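Local atomic coordinates of gifsy-2 prophage ATP-binding sugar transporter-like protein (Salmonella typhimurium LT2, PDB entry 2PP6), a protein that is of unproven function but may bind ATP and take part in sugar transport, and folds as a small beta barrel with a long N-terminal helix. Residues A[36-39]-A[40-43]; A[82-86]-A[87-91]. One frame throughout, in Å; residues are numbered along the deposited sequence.

Contact 1: residues A[36-39]-A[40-43]; sequences VVES and DFLA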
loop_
_atom_site.group_PDB
_atom_site.type_symbol
_atom_site.label_atom_id
_atom_site.label_comp_id
_atom_site.label_asym_id
_atom_site.label_seq_id
_atom_site.Cartn_x
_atom_site.Cartn_y
_atom_site.Cartn_z
ATOM N N VAL A 36 12.627 7.946 17.276
ATOM C CA VAL A 36 12.931 8.863 16.211
ATOM C C VAL A 36 13.645 8.085 15.109
ATOM O O VAL A 36 14.222 7.033 15.361
ATOM C CB VAL A 36 13.798 10.008 16.821
ATOM C CG1 VAL A 36 15.234 9.920 16.339
ATOM C CG2 VAL A 36 13.147 11.346 16.547
ATOM N N VAL A 37 13.584 8.560 13.879
ATOM C CA VAL A 37 14.285 7.856 12.814
ATOM C C VAL A 37 15.156 8.857 12.070
ATOM O O VAL A 37 14.685 9.934 11.690
ATOM C CB VAL A 37 13.298 7.160 11.834
ATOM C CG1 VAL A 37 14.051 6.579 10.653
ATOM C CG2 VAL A 37 12.544 6.039 12.564
ATOM N N GLU A 38 16.431 8.511 11.894
ATOM C CA GLU A 38 17.369 9.376 11.193
ATOM C C GLU A 38 16.889 9.626 9.770
ATOM O O GLU A 38 16.395 8.714 9.102
ATOM C CB GLU A 38 18.761 8.755 11.192
ATOM C CG GLU A 38 19.291 8.578 12.603
ATOM C CD GLU A 38 20.795 8.799 12.719
ATOM O OE1 GLU A 38 21.280 9.887 12.319
ATOM O OE2 GLU A 38 21.491 7.887 13.222
ATOM N N SER A 39 17.021 10.868 9.314
ATOM C CA SER A 39 16.573 11.231 7.975
ATOM C C SER A 39 17.327 10.513 6.881
ATOM O O SER A 39 16.883 10.472 5.742
ATOM C CB SER A 39 16.681 12.738 7.771
ATOM O OG SER A 39 15.664 13.407 8.503
ATOM N N ASP A 40 18.471 9.941 7.226
ATOM C CA ASP A 40 19.263 9.210 6.250
ATOM C C ASP A 40 18.373 8.135 5.641
ATOM O O ASP A 40 18.299 7.997 4.431
ATOM C CB ASP A 40 20.465 8.557 6.930
ATOM C CG ASP A 40 21.187 9.504 7.879
ATOM O OD1 ASP A 40 22.216 9.093 8.458
ATOM O OD2 ASP A 40 20.729 10.655 8.052
ATOM N N PHE A 41 17.682 7.398 6.503
ATOM C CA PHE A 41 16.796 6.311 6.101
ATOM C C PHE A 41 15.514 6.700 5.369
ATOM O O PHE A 41 14.814 5.825 4.863
ATOM C CB PHE A 41 16.382 5.512 7.332
ATOM C CG PHE A 41 17.526 4.912 8.084
ATOM C CD1 PHE A 41 18.084 3.707 7.678
ATOM C CD2 PHE A 41 18.044 5.547 9.206
ATOM C CE1 PHE A 41 19.142 3.146 8.379
ATOM C CE2 PHE A 41 19.101 4.993 9.912
ATOM C CZ PHE A 41 19.648 3.792 9.499
ATOM N N LEU A 42 15.196 7.986 5.294
ATOM C CA LEU A 42 13.941 8.399 4.667
ATOM C C LEU A 42 14.050 9.368 3.482
ATOM O O LEU A 42 13.223 9.340 2.564
ATOM C CB LEU A 42 13.043 9.021 5.743
ATOM C CG LEU A 42 13.105 8.409 7.156
ATOM C CD1 LEU A 42 12.638 9.423 8.181
ATOM C CD2 LEU A 42 12.269 7.145 7.229
ATOM N N ALA A 43 15.059 10.233 3.514
ATOM C CA ALA A 43 15.268 11.215 2.456
ATOM C C ALA A 43 15.474 10.528 1.109
ATOM O O ALA A 43 15.519 11.182 0.065
ATOM C CB ALA A 43 16.474 12.092 2.793
#
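A short 3-10 turn terminates barrel strand 32-38, and the last strand residues Val37 and Glu38 meet Phe41 and Leu42 three to five residues further on. The backbone evidence is two carbonyls facing the turn. Ser39 O takes two N-H groups. Leu42 N bonds to it at 3.0 Å, standing well above the carbonyl plane. Ala43 N lies 2.9 Å from Ser39 O, nearly along the C=O axis. The N-H...O angle of this second bond is 171°. Glu38 O receives Phe41 N only weakly, at 3.2 Å and an N-H...O angle of 134°. That oxygen also lies in the plane of the Phe41 ring, at its edge, 3.6 Å from Phe41 CD2. Beside it, Glu38 CB comes within 3.8 Å of the same CD2, so the ring is approached by both backbone and side chain of one residue.

The apolar part rests on one methyl. Val37 CG1, set anti to the backbone N (chi1 173°), points at the turn and meets Leu42 CD2 at 3.9 Å, the two side chains crossing at about a right angle; Phe41 CB is a looser neighbour of the same methyl. On the polar side, the side chains of Glu38 and the poorly ordered Asp40 lie side by side and point the same way, with Glu38 OE1 and Asp40 OD1 4.1 Å apart. This like-charge proximity is probably eased by Arg73, which forms a salt bridge with Glu38 OE2.

Around the turn, Ser39 is hydrogen-bonded through its backbone to Asn54 of strand 53-57, while the Phe41 ring lies nearly parallel to that of Phe23, a residue that Val37 also touches. Leu42 packs against Val56, Ile19 of helix 2-23 and Ala5 of the second subunit.

Contact 2: residues A[82-86]-A[87-91]; sequences IRRFN and GKPQL
Gln90 reaches across to Arg83 and Phe85 in a two-residue beta hairpin, whose strands 75-85 and 88-95 are joined by a type I' turn from Phe85 to Lys88. Asn86 and Gly87 hold its corners, both with positive phi. Gln90 CB begins 4.0 Å from Arg83 O. From there the chain runs out extended, CG turned away from the backbone N (chi1 167°), beside the carbonyl carbon, and this carries the amide between its two partners. NE2 lies 3.6 Å from Arg83 CD and near the guanidinium plane, at its edge, with amide and guanidinium planes 70° apart. OE1 turns to the Phe85 ring, 4.0 Å from Phe85 CD1.

The backbone pairs Arg83 with Gln90 and Phe85 with Lys88, two bonds each; Arg83 N to Gln90 O is 2.9 Å. Lys88 extends instead to Phe58, in a cation-pi contact. Ile82, Arg84, Pro89 and Leu91 occupy the other sheet face, where Ile82 and Leu91 lie side by side and Pro64 touches both Pro89 and Leu91. There the Arg84 guanidinium lays one face toward Pro89 CA, offset toward its rim, and its NH2 stands 3.7 Å from Pro89 CG.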
loop_
_atom_site.group_PDB
_atom_site.type_symbol
_atom_site.label_atom_id
_atom_site.label_comp_id
_atom_site.label_asym_id
_atom_site.label_seq_id
_atom_site.Cartn_x
_atom_site.Cartn_y
_atom_site.Cartn_z
ATOM N N ILE A 82 12.275 23.200 13.252
ATOM C CA ILE A 82 11.300 22.127 13.126
ATOM C C ILE A 82 10.463 22.175 11.850
ATOM O O ILE A 82 9.688 23.100 11.641
ATOM C CB ILE A 82 10.352 22.154 14.360
ATOM C CG1 ILE A 82 11.090 21.610 15.593
ATOM C CG2 ILE A 82 9.066 21.412 14.069
ATOM C CD1 ILE A 82 10.274 21.656 16.883
ATOM N N ARG A 83 10.606 21.175 10.998
ATOM C CA ARG A 83 9.818 21.130 9.769
ATOM C C ARG A 83 8.758 20.037 9.843
ATOM O O ARG A 83 8.479 19.483 10.901
ATOM C CB ARG A 83 10.722 20.876 8.576
ATOM C CG ARG A 83 11.598 22.038 8.285
ATOM C CD ARG A 83 12.926 21.599 7.747
ATOM N NE ARG A 83 13.816 22.747 7.644
ATOM C CZ ARG A 83 15.109 22.666 7.355
ATOM N NH1 ARG A 83 15.666 21.475 7.142
ATOM N NH2 ARG A 83 15.837 23.776 7.271
ATOM N N ARG A 84 8.145 19.739 8.714
ATOM C CA ARG A 84 7.156 18.697 8.701
ATOM C C ARG A 84 7.566 17.661 7.683
ATOM O O ARG A 84 8.162 17.976 6.643
ATOM C CB ARG A 84 5.777 19.263 8.376
ATOM C CG ARG A 84 4.830 19.203 9.554
ATOM C CD ARG A 84 5.369 20.003 10.725
ATOM N NE ARG A 84 5.004 19.411 12.010
ATOM C CZ ARG A 84 5.241 19.982 13.188
ATOM N NH1 ARG A 84 5.840 21.165 13.240
ATOM N NH2 ARG A 84 4.895 19.362 14.310
ATOM N N PHE A 85 7.290 16.409 8.011
ATOM C CA PHE A 85 7.600 15.318 7.117
ATOM C C PHE A 85 6.378 14.430 7.194
ATOM O O PHE A 85 6.240 13.627 8.117
ATOM C CB PHE A 85 8.834 14.562 7.587
ATOM C CG PHE A 85 9.285 13.516 6.625
ATOM C CD1 PHE A 85 10.084 13.855 5.546
ATOM C CD2 PHE A 85 8.885 12.193 6.780
ATOM C CE1 PHE A 85 10.487 12.887 4.623
ATOM C CE2 PHE A 85 9.277 11.216 5.868
ATOM C CZ PHE A 85 10.082 11.565 4.783
ATOM N N ASN A 86 5.484 14.600 6.223
ATOM C CA ASN A 86 4.245 13.841 6.175
ATOM C C ASN A 86 3.546 14.006 7.514
ATOM O O ASN A 86 3.056 13.037 8.106
ATOM C CB ASN A 86 4.528 12.367 5.905
ATOM C CG ASN A 86 5.319 12.158 4.635
ATOM O OD1 ASN A 86 6.444 12.638 4.502
ATOM N ND2 ASN A 86 4.730 11.451 3.685
ATOM N N GLY A 87 3.529 15.249 7.992
ATOM C CA GLY A 87 2.872 15.559 9.245
ATOM C C GLY A 87 3.631 15.218 10.510
ATOM O O GLY A 87 3.079 15.345 11.597
ATOM N N LYS A 88 4.878 14.771 10.393
ATOM C CA LYS A 88 5.652 14.451 11.579
ATOM C C LYS A 88 6.767 15.438 11.788
ATOM O O LYS A 88 7.377 15.937 10.853
ATOM C CB LYS A 88 6.236 13.058 11.497
ATOM C CG LYS A 88 5.193 12.007 11.400
ATOM C CD LYS A 88 5.782 10.667 11.703
ATOM C CE LYS A 88 5.018 9.601 10.982
ATOM N NZ LYS A 88 5.147 9.857 9.518
ATOM N N PRO A 89 7.055 15.734 13.041
ATOM C CA PRO A 89 8.120 16.682 13.357
ATOM C C PRO A 89 9.482 16.274 12.812
ATOM O O PRO A 89 9.992 15.216 13.132
ATOM C CB PRO A 89 8.133 16.696 14.886
ATOM C CG PRO A 89 6.753 16.283 15.253
ATOM C CD PRO A 89 6.460 15.189 14.265
ATOM N N GLN A 90 10.067 17.099 11.965
ATOM C CA GLN A 90 11.395 16.788 11.492
ATOM C C GLN A 90 12.278 17.794 12.212
ATOM O O GLN A 90 12.193 18.985 11.937
ATOM C CB GLN A 90 11.524 16.977 9.998
ATOM C CG GLN A 90 12.967 16.961 9.620
ATOM C CD GLN A 90 13.169 16.967 8.152
ATOM O OE1 GLN A 90 12.941 15.966 7.486
ATOM N NE2 GLN A 90 13.597 18.105 7.620
ATOM N N LEU A 91 13.114 17.310 13.128
ATOM C CA LEU A 91 13.971 18.177 13.919
ATOM C C LEU A 91 15.417 18.336 13.438
ATOM O O LEU A 91 16.076 17.372 13.025
ATOM C CB LEU A 91 13.993 17.679 15.364
ATOM C CG LEU A 91 12.676 17.173 15.964
ATOM C CD1 LEU A 91 12.898 16.794 17.436
ATOM C CD2 LEU A 91 11.597 18.235 15.842
#

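Both contacts are local folds of one antiparallel barrel, their centres 11 Å apart: contact 1 ends strand 32-38, and contact 2 turns strand 75-85 into 88-95. Strand 53-57 lies between them in the sheet and bonds to both. Contact 1, with Val37, Glu38 and Leu42 buried, is built on Ser39 O, which takes two N-H groups, with a weak bond at Glu38 O. The surface hairpin, with Leu91 alone buried, combines paired strand bonds with long polar side chains on the Arg83 and Gln90 face and the apolar Ile82-Leu91 contact on the other. They meet directly: Leu42 CB lies 4.0 Å from Phe85 CZ, and Ser39 OG 3.9 Å from Gln90 OE1. Each also touches the second subunit.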